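Local coordinates for RNA polymerase ECF-subfamily sigma factor (Streptomyces venezuelae, PDB 6DXO), which probably directs RNA polymerase to promoters needed for aerial mycelium formation, as an ECF sigma factor usually held inactive by an anti-sigma factor until released, at residues R6-E11 / T57-G62; E13-L18 / R63-W68; D94-L99 / E105-R110; E119-R122 / N127-A130. One frame throughout, in Å; residues are numbered along the deposited sequence.

Contacts 2 and 3 lie in the interior of the fold and meet almost wholly through hydrocarbon, whereas contacts 1 and 4 are only partly buried and add polar groups: an amide bonded to a backbone carbonyl in one, a long salt bridge in the other. They illustrate a familiar rule, that chemistry follows depth. Contacts 1 and 2 touch, F58 packing on R63, F65 and W68, and W60 on W68, and tie the N-terminal helices to the 57-62 loop and helix 65-79. Contacts 3 and 4, on the other side of the chain's centre, share the region 4 range; R110 and L109 of the first pack on T120 of the second. The centres of contacts 1 and 4 are about 43 Å apart.

Contact 1. Residues R6-E11 / T57-G62; sequences RAQAGE and TFTWQG
Q8 meets F58 with its amide end, the two side chains crossing at about a right angle. CG of Q8 stands anti to the carbonyl carbon (chi1 -76°), and beyond it the chain is extended, which carries the amide across to the 57-62 loop. There Q8 NE2 donates to F58 O over 3.0 Å. The carbonyl oxygen lies near the plane of the Q8 amide, but seen from the acceptor the nitrogen stands above the carbonyl plane, 40° out of it, so the donor arrives off the lone pairs.

The same nitrogen is 3.8 Å from F58 CB and sits at the edge of the phenyl ring, close to its plane, with amide and ring tilted 53° against each other. T59 contributes a lighter touch, its CG2 being 4.2 Å from Q8 NE2. F58 is the centre of an inverse gamma turn, and its ring stacks on W68 of helix 65-79.

Q8 NE2 also donates to I55 O, so one amide group grips two carbonyls of the loop that follows helix 37-53. A leucine here would probably leave both carbonyls without this donor and the loop less firmly tied to the end of helix 4-7. The chemistry is that of a side chain serving backbone: two carbonyls of one loop, I55 O and F58 O, each accept from a single glutamine nitrogen.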
loop_
_atom_site.group_PDB
_atom_site.type_symbol
_atom_site.label_atom_id
_atom_site.label_comp_id
_atom_site.label_asym_id
_atom_site.label_seq_id
_atom_site.Cartn_x
_atom_site.Cartn_y
_atom_site.Cartn_z
ATOM N N ARG A 6 16.431 -0.504 8.465
ATOM C CA ARG A 6 17.057 0.062 7.268
ATOM C C ARG A 6 16.415 1.375 6.800
ATOM O O ARG A 6 17.105 2.273 6.328
ATOM C CB ARG A 6 17.077 -0.949 6.111
ATOM C CG ARG A 6 18.058 -2.101 6.282
ATOM C CD ARG A 6 18.434 -2.719 4.932
ATOM N NE ARG A 6 17.595 -2.227 3.838
ATOM C CZ ARG A 6 17.859 -2.409 2.547
ATOM N NH1 ARG A 6 18.944 -3.075 2.181
ATOM N NH2 ARG A 6 17.042 -1.921 1.619
ATOM N N ALA A 7 15.091 1.479 6.904
ATOM C CA ALA A 7 14.414 2.730 6.573
ATOM C C ALA A 7 14.766 3.832 7.570
ATOM O O ALA A 7 14.792 5.018 7.230
ATOM C CB ALA A 7 12.904 2.525 6.568
ATOM N N GLN A 8 14.949 3.437 8.820
ATOM C CA GLN A 8 15.315 4.402 9.847
ATOM C C GLN A 8 16.746 4.901 9.606
ATOM O O GLN A 8 17.244 5.759 10.341
ATOM C CB GLN A 8 15.136 3.795 11.235
ATOM C CG GLN A 8 13.671 3.707 11.673
ATOM C CD GLN A 8 13.470 2.935 12.983
ATOM O OE1 GLN A 8 13.944 1.809 13.139
ATOM N NE2 GLN A 8 12.755 3.544 13.920
ATOM N N ALA A 9 17.378 4.354 8.563
ATOM C CA ALA A 9 18.653 4.846 8.024
ATOM C C ALA A 9 18.438 5.689 6.764
ATOM O O ALA A 9 19.386 6.017 6.054
ATOM C CB ALA A 9 19.575 3.693 7.704
ATOM N N GLY A 10 17.188 6.026 6.477
ATOM C CA GLY A 10 16.904 6.878 5.338
ATOM C C GLY A 10 17.148 6.238 3.981
ATOM O O GLY A 10 17.145 6.932 2.969
ATOM N N GLU A 11 17.381 4.928 3.954
ATOM C CA GLU A 11 17.316 4.189 2.694
ATOM C C GLU A 11 15.869 4.215 2.258
ATOM O O GLU A 11 15.038 3.482 2.801
ATOM C CB GLU A 11 17.777 2.741 2.868
ATOM C CG GLU A 11 17.508 1.877 1.640
ATOM C CD GLU A 11 18.656 0.947 1.307
ATOM O OE1 GLU A 11 19.462 0.642 2.210
ATOM O OE2 GLU A 11 18.756 0.527 0.135
ATOM N N THR A 57 10.640 8.072 15.846
ATOM C CA THR A 57 10.166 7.853 17.220
ATOM C C THR A 57 9.870 6.381 17.469
ATOM O O THR A 57 9.675 5.956 18.613
ATOM C CB THR A 57 8.873 8.624 17.501
ATOM O OG1 THR A 57 7.808 8.040 16.737
ATOM C CG2 THR A 57 9.022 10.089 17.118
ATOM N N PHE A 58 9.821 5.612 16.389
ATOM C CA PHE A 58 9.485 4.196 16.454
ATOM C C PHE A 58 10.618 3.397 17.069
ATOM O O PHE A 58 11.338 2.679 16.371
ATOM C CB PHE A 58 9.147 3.684 15.050
ATOM C CG PHE A 58 8.591 2.289 15.023
ATOM C CD1 PHE A 58 7.334 2.018 15.557
ATOM C CD2 PHE A 58 9.292 1.267 14.437
ATOM C CE1 PHE A 58 6.812 0.739 15.516
ATOM C CE2 PHE A 58 8.775 -0.018 14.397
ATOM C CZ PHE A 58 7.529 -0.276 14.939
ATOM N N THR A 59 10.765 3.518 18.391
ATOM C CA THR A 59 11.925 3.001 19.091
ATOM C C THR A 59 11.581 2.433 20.474
ATOM O O THR A 59 12.478 2.099 21.254
ATOM C CB THR A 59 12.947 4.129 19.296
ATOM O OG1 THR A 59 12.289 5.243 19.908
ATOM C CG2 THR A 59 13.533 4.579 17.954
ATOM N N TRP A 60 10.290 2.335 20.780
ATOM C CA TRP A 60 9.864 1.808 22.076
ATOM C C TRP A 60 9.969 0.284 22.153
ATOM O O TRP A 60 9.903 -0.410 21.139
ATOM C CB TRP A 60 8.458 2.296 22.446
ATOM C CG TRP A 60 7.386 1.934 21.467
ATOM C CD1 TRP A 60 6.647 0.786 21.447
ATOM C CD2 TRP A 60 6.927 2.727 20.370
ATOM N NE1 TRP A 60 5.756 0.815 20.402
ATOM C CE2 TRP A 60 5.907 1.997 19.727
ATOM C CE3 TRP A 60 7.276 3.982 19.869
ATOM C CZ2 TRP A 60 5.238 2.481 18.608
ATOM C CZ3 TRP A 60 6.607 4.462 18.763
ATOM C CH2 TRP A 60 5.603 3.712 18.143
ATOM N N GLN A 61 10.111 -0.219 23.375
ATOM C CA GLN A 61 10.497 -1.607 23.631
ATOM C C GLN A 61 9.798 -2.714 22.823
ATOM O O GLN A 61 10.451 -3.470 22.100
ATOM C CB GLN A 61 10.397 -1.911 25.128
ATOM C CG GLN A 61 11.283 -3.055 25.547
ATOM C CD GLN A 61 12.711 -2.869 25.071
ATOM O OE1 GLN A 61 13.305 -1.805 25.255
ATOM N NE2 GLN A 61 13.265 -3.899 24.439
ATOM N N GLY A 62 8.480 -2.822 22.950
ATOM C CA GLY A 62 7.770 -3.934 22.331
ATOM C C GLY A 62 7.060 -3.611 21.022
ATOM O O GLY A 62 6.004 -4.179 20.724
#

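Contact 2. Residues E13-L18 / R63-W68; sequences EAFGRL and RDFGAW
L18 of helix 12-31 and F65, in the first turn of helix 65-79, mark the closest approach of the two backbones, with their CA atoms 9.2 Å apart, a gap bridged by side chains alone. L18 brings a methyl obliquely up to the phenyl ring: CD1 stands 4.3 Å from the centroid of the F65 ring and 29° off its normal, an off-centre CH-pi contact. The methyl sits nearest the CE2-CZ side of the ring, L18 CD1 being 3.9 Å from F65 CE2 and as far from F65 CZ, and L18 CB also reaches CE2. CG of F65 is anti to its backbone N (chi1 -170°), which sends the ring out from the helix start toward L18. F15, one turn earlier than L18, adds a looser apolar touch, its CE1 4.5 Å from F65 CZ.

The helix that carries F65 is N-capped by D64, whose OD2 accepts from A67 N over 3.1 Å through its anti lone pair. The bond is nearly straight at 165°.

Further helices close around this apolar junction. V4 of helix 4-7 packs on both L18 and F65, Y22 of helix 12-31 meets the F65 ring edge-to-face, and L52 of helix 37-53 lies against F15, which L70 of the partner chain also contacts.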
loop_
_atom_site.group_PDB
_atom_site.type_symbol
_atom_site.label_atom_id
_atom_site.label_comp_id
_atom_site.label_asym_id
_atom_site.label_seq_id
_atom_site.Cartn_x
_atom_site.Cartn_y
_atom_site.Cartn_z
ATOM N N GLU A 13 14.311 3.281 -0.414
ATOM C CA GLU A 13 13.780 2.068 -1.030
ATOM C C GLU A 13 13.361 1.020 0.006
ATOM O O GLU A 13 12.452 0.228 -0.242
ATOM C CB GLU A 13 14.780 1.474 -2.029
ATOM C CG GLU A 13 14.416 0.072 -2.505
ATOM C CD GLU A 13 13.125 0.029 -3.318
ATOM O OE1 GLU A 13 12.681 1.090 -3.805
ATOM O OE2 GLU A 13 12.553 -1.070 -3.463
ATOM N N ALA A 14 14.016 1.016 1.165
ATOM C CA ALA A 14 13.603 0.129 2.235
ATOM C C ALA A 14 12.180 0.472 2.670
ATOM O O ALA A 14 11.383 -0.428 2.931
ATOM C CB ALA A 14 14.575 0.189 3.444
ATOM N N PHE A 15 11.846 1.758 2.718
ATOM C CA PHE A 15 10.475 2.126 3.089
ATOM C C PHE A 15 9.515 1.730 1.956
ATOM O O PHE A 15 8.389 1.329 2.186
ATOM C CB PHE A 15 10.328 3.615 3.404
ATOM C CG PHE A 15 9.049 3.936 4.120
ATOM C CD1 PHE A 15 8.980 3.868 5.503
ATOM C CD2 PHE A 15 7.898 4.265 3.409
ATOM C CE1 PHE A 15 7.785 4.151 6.174
ATOM C CE2 PHE A 15 6.697 4.537 4.073
ATOM C CZ PHE A 15 6.646 4.469 5.447
ATOM N N GLY A 16 9.982 1.820 0.725
ATOM C CA GLY A 16 9.174 1.320 -0.388
ATOM C C GLY A 16 8.844 -0.153 -0.222
ATOM O O GLY A 16 7.710 -0.603 -0.471
ATOM N N ARG A 17 9.837 -0.924 0.199
ATOM C CA ARG A 17 9.648 -2.336 0.476
ATOM C C ARG A 17 8.671 -2.577 1.640
ATOM O O ARG A 17 7.935 -3.568 1.647
ATOM C CB ARG A 17 10.991 -2.983 0.815
ATOM C CG ARG A 17 12.041 -2.819 -0.270
ATOM C CD ARG A 17 12.175 -4.090 -1.086
ATOM N NE ARG A 17 10.881 -4.559 -1.562
ATOM C CZ ARG A 17 10.436 -5.800 -1.416
ATOM N NH1 ARG A 17 11.184 -6.710 -0.807
ATOM N NH2 ARG A 17 9.242 -6.136 -1.883
ATOM N N LEU A 18 8.683 -1.701 2.638
ATOM C CA LEU A 18 7.722 -1.847 3.732
ATOM C C LEU A 18 6.306 -1.669 3.161
ATOM O O LEU A 18 5.398 -2.425 3.500
ATOM C CB LEU A 18 7.992 -0.862 4.878
ATOM C CG LEU A 18 9.228 -1.182 5.738
ATOM C CD1 LEU A 18 9.493 -0.079 6.759
ATOM C CD2 LEU A 18 9.071 -2.535 6.401
ATOM N N ARG A 63 7.648 -2.713 20.234
ATOM C CA ARG A 63 7.016 -2.219 19.004
ATOM C C ARG A 63 6.903 -3.280 17.906
ATOM O O ARG A 63 7.752 -4.153 17.774
ATOM C CB ARG A 63 7.773 -1.001 18.474
ATOM C CG ARG A 63 9.176 -1.318 17.960
ATOM C CD ARG A 63 10.051 -0.076 17.928
ATOM N NE ARG A 63 11.375 -0.360 17.386
ATOM C CZ ARG A 63 12.413 -0.770 18.109
ATOM N NH1 ARG A 63 12.277 -0.954 19.422
ATOM N NH2 ARG A 63 13.580 -1.009 17.521
ATOM N N ASP A 64 5.841 -3.186 17.112
ATOM C CA ASP A 64 5.622 -4.093 15.993
ATOM C C ASP A 64 5.118 -3.232 14.836
ATOM O O ASP A 64 4.152 -2.499 14.991
ATOM C CB ASP A 64 4.597 -5.170 16.369
ATOM C CG ASP A 64 4.408 -6.210 15.272
ATOM O OD1 ASP A 64 5.030 -7.286 15.361
ATOM O OD2 ASP A 64 3.642 -5.944 14.320
ATOM N N PHE A 65 5.799 -3.288 13.698
ATOM C CA PHE A 65 5.529 -2.335 12.632
ATOM C C PHE A 65 4.138 -2.499 12.001
ATOM O O PHE A 65 3.421 -1.516 11.821
ATOM C CB PHE A 65 6.610 -2.371 11.556
ATOM C CG PHE A 65 6.492 -1.250 10.566
ATOM C CD1 PHE A 65 6.754 0.051 10.950
ATOM C CD2 PHE A 65 6.109 -1.492 9.258
ATOM C CE1 PHE A 65 6.640 1.096 10.039
ATOM C CE2 PHE A 65 5.989 -0.457 8.356
ATOM C CZ PHE A 65 6.258 0.834 8.740
ATOM N N GLY A 66 3.773 -3.737 11.679
ATOM C CA GLY A 66 2.444 -4.038 11.174
ATOM C C GLY A 66 1.343 -3.625 12.137
ATOM O O GLY A 66 0.347 -3.024 11.743
ATOM N N ALA A 67 1.518 -3.937 13.418
ATOM C CA ALA A 67 0.554 -3.525 14.430
ATOM C C ALA A 67 0.464 -2.006 14.534
ATOM O O ALA A 67 -0.601 -1.451 14.731
ATOM C CB ALA A 67 0.901 -4.144 15.793
ATOM N N TRP A 68 1.596 -1.328 14.370
ATOM C CA TRP A 68 1.624 0.126 14.432
ATOM C C TRP A 68 0.840 0.723 13.271
ATOM O O TRP A 68 0.057 1.648 13.443
ATOM C CB TRP A 68 3.085 0.602 14.382
ATOM C CG TRP A 68 3.283 2.046 14.644
ATOM C CD1 TRP A 68 2.609 2.824 15.532
ATOM C CD2 TRP A 68 4.255 2.894 14.023
ATOM N NE1 TRP A 68 3.084 4.113 15.494
ATOM C CE2 TRP A 68 4.103 4.183 14.578
ATOM C CE3 TRP A 68 5.224 2.689 13.033
ATOM C CZ2 TRP A 68 4.897 5.271 14.185
ATOM C CZ3 TRP A 68 6.009 3.767 12.635
ATOM C CH2 TRP A 68 5.849 5.040 13.219
#

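Contact 3. Residues D94-L99 / E105-R110; sequences DAVRRL and ECVTLR
V107 is the hub of an apolar contact between helix 89-98 and helix 101-112. Its CG2 methyl touches two side chains of the other segment at the same distance: V96 CG1 is 3.7 Å from V107 CG2, and L99 CD1 is likewise 3.7 Å from V107 CG2. The approaches differ, however. V96 and V107 slide past each other in opposite directions, while L99 and V107 reach toward each other tip to tip. On V107, CG2 lies between the backbone N and the carbonyl carbon, the crowded position, and from there it faces both partners. A138 of helix 128-144 also packs on V107, and T141 on L99.

Polar groups border this patch. T108 OG1 stands 4.4 Å from V96 CG1, with its hydrogen bond made to Q104 O in its own helix. R97 forms a salt bridge with D42, which probably belongs to the polymerase core-binding motif, and so links this helix to helix 37-53.

With hydrocarbon as its substance, the joint between the two segments owes its fit to shape and to exclusion of water. One methyl is shared by two partners, so V96 and L99 pack against the same point, while directional bonds lie at the margins, and one of them, R97 to D42, reaches outside region 4.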
loop_
_atom_site.group_PDB
_atom_site.type_symbol
_atom_site.label_atom_id
_atom_site.label_comp_id
_atom_site.label_asym_id
_atom_site.label_seq_id
_atom_site.Cartn_x
_atom_site.Cartn_y
_atom_site.Cartn_z
ATOM N N ASP A 94 0.788 14.365 -5.681
ATOM C CA ASP A 94 -0.583 14.492 -5.195
ATOM C C ASP A 94 -1.460 15.132 -6.277
ATOM O O ASP A 94 -2.668 14.917 -6.324
ATOM C CB ASP A 94 -0.659 15.244 -3.864
ATOM C CG ASP A 94 -0.500 16.731 -4.024
ATOM O OD1 ASP A 94 0.632 17.229 -3.875
ATOM O OD2 ASP A 94 -1.513 17.408 -4.287
ATOM N N ALA A 95 -0.833 15.896 -7.165
ATOM C CA ALA A 95 -1.513 16.360 -8.368
ATOM C C ALA A 95 -1.952 15.166 -9.216
ATOM O O ALA A 95 -3.064 15.143 -9.734
ATOM C CB ALA A 95 -0.612 17.284 -9.170
ATOM N N VAL A 96 -1.084 14.166 -9.348
ATOM C CA VAL A 96 -1.425 12.972 -10.126
ATOM C C VAL A 96 -2.627 12.241 -9.535
ATOM O O VAL A 96 -3.484 11.740 -10.258
ATOM C CB VAL A 96 -0.237 11.980 -10.230
ATOM C CG1 VAL A 96 -0.674 10.712 -10.944
ATOM C CG2 VAL A 96 0.946 12.622 -10.936
ATOM N N ARG A 97 -2.681 12.174 -8.206
ATOM C CA ARG A 97 -3.768 11.476 -7.532
ATOM C C ARG A 97 -5.119 12.159 -7.755
ATOM O O ARG A 97 -6.164 11.560 -7.518
ATOM C CB ARG A 97 -3.473 11.341 -6.033
ATOM C CG ARG A 97 -2.625 10.132 -5.674
ATOM C CD ARG A 97 -3.464 9.048 -4.999
ATOM N NE ARG A 97 -4.581 8.601 -5.830
ATOM C CZ ARG A 97 -5.535 7.771 -5.419
ATOM N NH1 ARG A 97 -5.511 7.293 -4.183
ATOM N NH2 ARG A 97 -6.513 7.416 -6.239
ATOM N N ARG A 98 -5.091 13.405 -8.225
ATOM C CA ARG A 98 -6.317 14.177 -8.451
ATOM C C ARG A 98 -6.923 13.991 -9.848
ATOM O O ARG A 98 -8.093 14.310 -10.068
ATOM C CB ARG A 98 -6.081 15.663 -8.170
ATOM C CG ARG A 98 -5.785 15.986 -6.712
ATOM C CD ARG A 98 -5.716 17.486 -6.494
ATOM N NE ARG A 98 -4.611 18.089 -7.230
ATOM C CZ ARG A 98 -3.562 18.670 -6.656
ATOM N NH1 ARG A 98 -3.484 18.737 -5.336
ATOM N NH2 ARG A 98 -2.600 19.192 -7.402
ATOM N N LEU A 99 -6.132 13.479 -10.789
ATOM C CA LEU A 99 -6.632 13.225 -12.140
ATOM C C LEU A 99 -7.746 12.198 -12.106
ATOM O O LEU A 99 -7.801 11.364 -11.203
ATOM C CB LEU A 99 -5.507 12.713 -13.050
ATOM C CG LEU A 99 -4.264 13.586 -13.192
ATOM C CD1 LEU A 99 -3.152 12.820 -13.910
ATOM C CD2 LEU A 99 -4.593 14.885 -13.919
ATOM N N GLU A 105 -4.344 6.717 -14.651
ATOM C CA GLU A 105 -3.760 5.473 -15.120
ATOM C C GLU A 105 -2.811 5.692 -16.297
ATOM O O GLU A 105 -1.768 5.045 -16.383
ATOM C CB GLU A 105 -4.853 4.489 -15.529
ATOM C CG GLU A 105 -4.309 3.171 -16.040
ATOM C CD GLU A 105 -5.388 2.124 -16.195
ATOM O OE1 GLU A 105 -6.582 2.499 -16.150
ATOM O OE2 GLU A 105 -5.041 0.932 -16.353
ATOM N N CYS A 106 -3.178 6.591 -17.211
ATOM C CA CYS A 106 -2.327 6.851 -18.371
ATOM C C CYS A 106 -0.961 7.399 -17.942
ATOM O O CYS A 106 0.079 6.875 -18.338
ATOM C CB CYS A 106 -3.008 7.809 -19.359
ATOM S SG CYS A 106 -2.161 7.948 -20.962
ATOM N N VAL A 107 -0.956 8.443 -17.121
ATOM C CA VAL A 107 0.315 9.017 -16.673
ATOM C C VAL A 107 1.132 8.031 -15.829
ATOM O O VAL A 107 2.354 8.014 -15.897
ATOM C CB VAL A 107 0.144 10.353 -15.897
ATOM C CG1 VAL A 107 -0.482 11.423 -16.781
ATOM C CG2 VAL A 107 -0.649 10.151 -14.621
ATOM N N THR A 108 0.456 7.212 -15.034
ATOM C CA THR A 108 1.150 6.241 -14.185
ATOM C C THR A 108 1.846 5.181 -15.038
ATOM O O THR A 108 3.038 4.931 -14.896
ATOM C CB THR A 108 0.175 5.574 -13.222
ATOM O OG1 THR A 108 -0.439 6.590 -12.413
ATOM C CG2 THR A 108 0.910 4.587 -12.309
ATOM N N LEU A 109 1.104 4.587 -15.957
ATOM C CA LEU A 109 1.699 3.600 -16.858
ATOM C C LEU A 109 2.807 4.192 -17.734
ATOM O O LEU A 109 3.868 3.594 -17.865
ATOM C CB LEU A 109 0.621 2.969 -17.732
ATOM C CG LEU A 109 -0.436 2.072 -17.083
ATOM C CD1 LEU A 109 -1.589 1.905 -18.059
ATOM C CD2 LEU A 109 0.138 0.732 -16.698
ATOM N N ARG A 110 2.552 5.349 -18.346
ATOM C CA ARG A 110 3.527 5.936 -19.283
ATOM C C ARG A 110 4.794 6.449 -18.606
ATOM O O ARG A 110 5.912 6.226 -19.091
ATOM C CB ARG A 110 2.900 7.088 -20.080
ATOM C CG ARG A 110 1.869 6.663 -21.104
ATOM C CD ARG A 110 2.517 6.175 -22.400
ATOM N NE ARG A 110 3.143 7.274 -23.126
ATOM C CZ ARG A 110 4.442 7.370 -23.388
ATOM N NH1 ARG A 110 5.284 6.422 -22.998
ATOM N NH2 ARG A 110 4.900 8.420 -24.051
#

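Contact 4. Residues E119-R122 / N127-A130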
loop_
_atom_site.group_PDB
_atom_site.type_symbol
_atom_site.label_atom_id
_atom_site.label_comp_id
_atom_site.label_asym_id
_atom_site.label_seq_id
_atom_site.Cartn_x
_atom_site.Cartn_y
_atom_site.Cartn_z
ATOM N N GLU A 119 2.490 -0.148 -25.448
ATOM C CA GLU A 119 2.295 -0.974 -24.257
ATOM C C GLU A 119 1.125 -0.433 -23.434
ATOM O O GLU A 119 0.250 -1.199 -23.032
ATOM C CB GLU A 119 3.578 -1.049 -23.410
ATOM C CG GLU A 119 4.691 -1.905 -24.035
ATOM C CD GLU A 119 6.085 -1.448 -23.639
ATOM O OE1 GLU A 119 6.249 -0.502 -22.870
ATOM O OE2 GLU A 119 7.100 -2.114 -24.176
ATOM N N THR A 120 1.097 0.884 -23.212
ATOM C CA THR A 120 -0.010 1.518 -22.483
ATOM C C THR A 120 -1.363 1.266 -23.162
ATOM O O THR A 120 -2.371 0.960 -22.515
ATOM C CB THR A 120 0.243 3.032 -22.308
ATOM O OG1 THR A 120 1.428 3.217 -21.519
ATOM C CG2 THR A 120 -0.932 3.716 -21.608
ATOM N N ALA A 121 -1.389 1.388 -24.479
ATOM C CA ALA A 121 -2.617 1.105 -25.213
ATOM C C ALA A 121 -3.117 -0.315 -24.940
ATOM O O ALA A 121 -4.307 -0.518 -24.671
ATOM C CB ALA A 121 -2.418 1.338 -26.707
ATOM N N ARG A 122 -2.207 -1.288 -24.977
ATOM C CA ARG A 122 -2.586 -2.680 -24.730
ATOM C C ARG A 122 -3.165 -2.870 -23.334
ATOM O O ARG A 122 -4.193 -3.532 -23.168
ATOM C CB ARG A 122 -1.409 -3.643 -24.922
ATOM C CG ARG A 122 -0.687 -3.531 -26.247
ATOM C CD ARG A 122 -1.565 -3.910 -27.434
ATOM N NE ARG A 122 -0.779 -3.900 -28.666
ATOM C CZ ARG A 122 -0.529 -2.810 -29.387
ATOM N NH1 ARG A 122 -1.017 -1.632 -29.012
ATOM N NH2 ARG A 122 0.210 -2.897 -30.486
ATOM N N ASN A 127 -6.718 2.398 -28.353
ATOM C CA ASN A 127 -5.790 2.476 -29.471
ATOM C C ASN A 127 -4.745 3.543 -29.204
ATOM O O ASN A 127 -4.975 4.454 -28.411
ATOM C CB ASN A 127 -6.535 2.748 -30.785
ATOM C CG ASN A 127 -7.241 4.086 -30.784
ATOM O OD1 ASN A 127 -6.599 5.136 -30.749
ATOM N ND2 ASN A 127 -8.570 4.056 -30.824
ATOM N N GLU A 128 -3.590 3.420 -29.848
ATOM C CA GLU A 128 -2.487 4.342 -29.609
ATOM C C GLU A 128 -2.874 5.800 -29.856
ATOM O O GLU A 128 -2.378 6.696 -29.174
ATOM C CB GLU A 128 -1.256 3.935 -30.420
ATOM C CG GLU A 128 -0.919 2.460 -30.260
ATOM C CD GLU A 128 0.343 2.042 -30.979
ATOM O OE1 GLU A 128 1.178 2.918 -31.284
ATOM O OE2 GLU A 128 0.499 0.826 -31.231
ATOM N N GLY A 129 -3.767 6.035 -30.819
ATOM C CA GLY A 129 -4.301 7.370 -31.032
ATOM C C GLY A 129 -4.983 7.912 -29.789
ATOM O O GLY A 129 -4.718 9.038 -29.357
ATOM N N ALA A 130 -5.861 7.102 -29.208
ATOM C CA ALA A 130 -6.544 7.465 -27.974
ATOM C C ALA A 130 -5.551 7.678 -26.825
ATOM O O ALA A 130 -5.771 8.532 -25.970
ATOM C CB ALA A 130 -7.581 6.416 -27.600
#
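A121 and E128 bring helix 117-124 and the start of helix 128-144 close together, their CA atoms only 5.5 Å apart across a short turn. An alanine suits so near an approach. A121 CB points at the incoming backbone and lies 3.9 Å from E128 N, with the peptide carbon of N127 next to it. The aliphatic part of E128 passes alongside as well, its CG 4.0 Å from A121 CB.

Farther out, E128 reaches on in an extended chain toward R122, whose own chain bends at chi2 (-65°) and brings the guanidinium back to meet it. E128 OE2 lies in the guanidinium plane at its edge, 3.6 Å from R122 NH1, and the two flat groups are turned 34° apart. This is a long salt bridge near the surface, probably a modest attraction.

N127 caps the second helix: its OD1 accepts from A130 N over 2.6 Å, closing the first turn. I131 of helix 128-144 packs on A121 and T120, while E128 also rests on V117 and A118.

Two helices joined by a tight turn, with a small residue where they meet, form the helix-turn-helix of sigma region 4, the unit that in this family generally reads the -35 promoter element.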